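Local coordinates for protein with a SET domain within carboxy region (Cryptosporidium parvum, PDB 4LDG), which is of unknown function but carries a SET domain of the SETD8 type and is probably a histone H4K20 methyltransferase, at residues 229-234 and 246-251. Numbering follows the deposited sequence.
Sequences NIITKV and VSKRDI
The contact is the open end of the antiparallel β hairpin of strands 230-237 and 240-247 in the SET domain, where I231 pairs with V246 and N229 meets the chain leaving the second strand. I231 and V246 form a hydrogen-bonded pair: I231 N donates to V246 O at 3.0 Å, and V246 N returns the bond to I231 O at 2.9 Å. The next pair, I230 with S247, is non-hydrogen-bonded, and the CA of I230 makes a CH···O contact with V246 O. Beyond the strands K248 N reaches N229 O at 2.9 Å, an almost straight bond (175°) whose donor stands above the carbonyl plane. On one face of the hairpin, I231 splits its branches: CG1 packs on V246 CG2 at 3.7 Å, while a chi1 of 56°, which puts CG1 between the backbone N and the carbonyl carbon, leaves CG2 beside the backbone N, where it meets CG of K248 at 3.6 Å. The K248 chain crosses I231 at about a right angle and bends at chi3, about its CG-CD bond, where CG and CD both touch I231 CG2. The aliphatic end of the K233 chain crosses V246 at about a right angle, CE 4.0 Å from CG2. At the far end two side chains meet N229. Its CB sits over one face of the R249 guanidinium, near the rim, 3.6 Å from NH2, and its amide carbon CG touches CD1 of I251 at 3.7 Å. That methyl also meets I230 CG2. The amide of N229 itself is bound by L258 N and E256 O, and R249 is salt-bridged to E255 while its NH1 holds D250 O. With both ends of its buried amide paired, N229 ties the hairpin to the segment around strand 258-259, and the guanidinium, bonded to E255 and to D250 O, probably offers N229 mainly van der Waals contact.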
loop_
_atom_site.group_PDB
_atom_site.type_symbol
_atom_site.label_atom_id
_atom_site.label_comp_id
_atom_site.label_asym_id
_atom_site.label_seq_id
_atom_site.Cartn_x
_atom_site.Cartn_y
_atom_site.Cartn_z
ATOM N N ASN A 229 -8.744 -8.496 -4.962
ATOM C CA ASN A 229 -7.517 -8.742 -5.711
ATOM C C ASN A 229 -6.241 -8.408 -4.969
ATOM O O ASN A 229 -5.174 -8.536 -5.549
ATOM C CB ASN A 229 -7.559 -8.059 -7.061
ATOM C CG ASN A 229 -7.788 -6.579 -6.966
ATOM O OD1 ASN A 229 -7.628 -5.960 -5.921
ATOM N ND2 ASN A 229 -8.147 -5.991 -8.097
ATOM N N ILE A 230 -6.369 -8.001 -3.695
ATOM C CA ILE A 230 -5.239 -7.814 -2.812
ATOM C C ILE A 230 -5.514 -8.453 -1.459
ATOM O O ILE A 230 -6.653 -8.739 -1.133
ATOM C CB ILE A 230 -4.899 -6.354 -2.618
ATOM C CG1 ILE A 230 -6.036 -5.610 -1.922
ATOM C CG2 ILE A 230 -4.610 -5.699 -3.956
ATOM C CD1 ILE A 230 -5.724 -4.137 -1.745
ATOM N N ILE A 231 -4.438 -8.720 -0.726
ATOM C CA ILE A 231 -4.470 -9.252 0.624
ATOM C C ILE A 231 -3.465 -8.490 1.492
ATOM O O ILE A 231 -2.603 -7.799 0.980
ATOM C CB ILE A 231 -4.082 -10.736 0.673
ATOM C CG1 ILE A 231 -2.706 -10.976 0.056
ATOM C CG2 ILE A 231 -5.115 -11.576 -0.050
ATOM C CD1 ILE A 231 -2.205 -12.407 0.269
ATOM N N THR A 232 -3.548 -8.661 2.798
ATOM C CA THR A 232 -2.638 -7.965 3.703
ATOM C C THR A 232 -1.524 -8.860 4.231
ATOM O O THR A 232 -1.614 -10.086 4.237
ATOM C CB THR A 232 -3.395 -7.351 4.886
ATOM O OG1 THR A 232 -4.279 -8.329 5.423
ATOM C CG2 THR A 232 -4.191 -6.145 4.433
ATOM N N LYS A 233 -0.453 -8.205 4.639
ATOM C CA LYS A 233 0.676 -8.833 5.272
ATOM C C LYS A 233 1.191 -7.845 6.294
ATOM O O LYS A 233 0.855 -6.672 6.243
ATOM C CB LYS A 233 1.748 -9.181 4.237
ATOM C CG LYS A 233 1.394 -10.440 3.493
ATOM C CD LYS A 233 2.454 -10.832 2.489
ATOM C CE LYS A 233 2.088 -12.117 1.728
ATOM N NZ LYS A 233 1.347 -13.143 2.527
ATOM N N VAL A 234 1.958 -8.333 7.250
ATOM C CA VAL A 234 2.556 -7.478 8.269
ATOM C C VAL A 234 4.044 -7.793 8.355
ATOM O O VAL A 234 4.422 -8.946 8.273
ATOM C CB VAL A 234 1.909 -7.660 9.664
ATOM C CG1 VAL A 234 2.684 -6.879 10.721
ATOM C CG2 VAL A 234 0.480 -7.161 9.662
ATOM N N VAL A 246 -0.508 -6.610 -0.703
ATOM C CA VAL A 246 0.157 -7.165 -1.880
ATOM C C VAL A 246 -0.899 -7.735 -2.796
ATOM O O VAL A 246 -1.970 -8.106 -2.348
ATOM C CB VAL A 246 1.184 -8.245 -1.521
ATOM C CG1 VAL A 246 2.252 -7.666 -0.610
ATOM C CG2 VAL A 246 0.542 -9.424 -0.845
ATOM N N SER A 247 -0.610 -7.776 -4.089
ATOM C CA SER A 247 -1.569 -8.253 -5.067
ATOM C C SER A 247 -1.679 -9.771 -5.033
ATOM O O SER A 247 -0.696 -10.460 -4.831
ATOM C CB SER A 247 -1.139 -7.811 -6.458
ATOM O OG SER A 247 0.166 -8.303 -6.744
ATOM N N LYS A 248 -2.880 -10.287 -5.269
ATOM C CA LYS A 248 -3.101 -11.725 -5.316
ATOM C C LYS A 248 -2.842 -12.275 -6.697
ATOM O O LYS A 248 -2.751 -13.485 -6.888
ATOM C CB LYS A 248 -4.542 -12.051 -4.998
ATOM C CG LYS A 248 -5.030 -11.531 -3.672
ATOM C CD LYS A 248 -6.455 -12.021 -3.461
ATOM C CE LYS A 248 -6.504 -13.531 -3.467
ATOM N NZ LYS A 248 -7.709 -13.927 -2.730
ATOM N N ARG A 249 -2.761 -11.379 -7.668
ATOM C CA ARG A 249 -2.582 -11.761 -9.049
ATOM C C ARG A 249 -2.222 -10.512 -9.823
ATOM O O ARG A 249 -2.190 -9.416 -9.277
ATOM C CB ARG A 249 -3.892 -12.358 -9.578
ATOM C CG ARG A 249 -5.091 -11.466 -9.352
ATOM C CD ARG A 249 -6.217 -11.788 -10.316
ATOM N NE ARG A 249 -7.414 -10.988 -10.054
ATOM C CZ ARG A 249 -7.671 -9.769 -10.544
ATOM N NH1 ARG A 249 -6.828 -9.142 -11.361
ATOM N NH2 ARG A 249 -8.809 -9.172 -10.213
ATOM N N ASP A 250 -1.948 -10.671 -11.099
ATOM C CA ASP A 250 -1.777 -9.529 -11.973
ATOM C C ASP A 250 -3.052 -8.714 -11.960
ATOM O O ASP A 250 -4.110 -9.240 -12.209
ATOM C CB ASP A 250 -1.444 -10.002 -13.394
ATOM C CG ASP A 250 -0.007 -10.578 -13.513
ATOM O OD1 ASP A 250 0.704 -10.719 -12.494
ATOM O OD2 ASP A 250 0.421 -10.888 -14.648
ATOM N N ILE A 251 -2.933 -7.444 -11.603
ATOM C CA ILE A 251 -4.010 -6.482 -11.650
ATOM C C ILE A 251 -3.691 -5.568 -12.845
ATOM O O ILE A 251 -2.616 -4.954 -12.880
ATOM C CB ILE A 251 -4.050 -5.649 -10.358
ATOM C CG1 ILE A 251 -4.277 -6.547 -9.143
ATOM C CG2 ILE A 251 -5.129 -4.587 -10.403
ATOM C CD1 ILE A 251 -4.228 -5.793 -7.837
#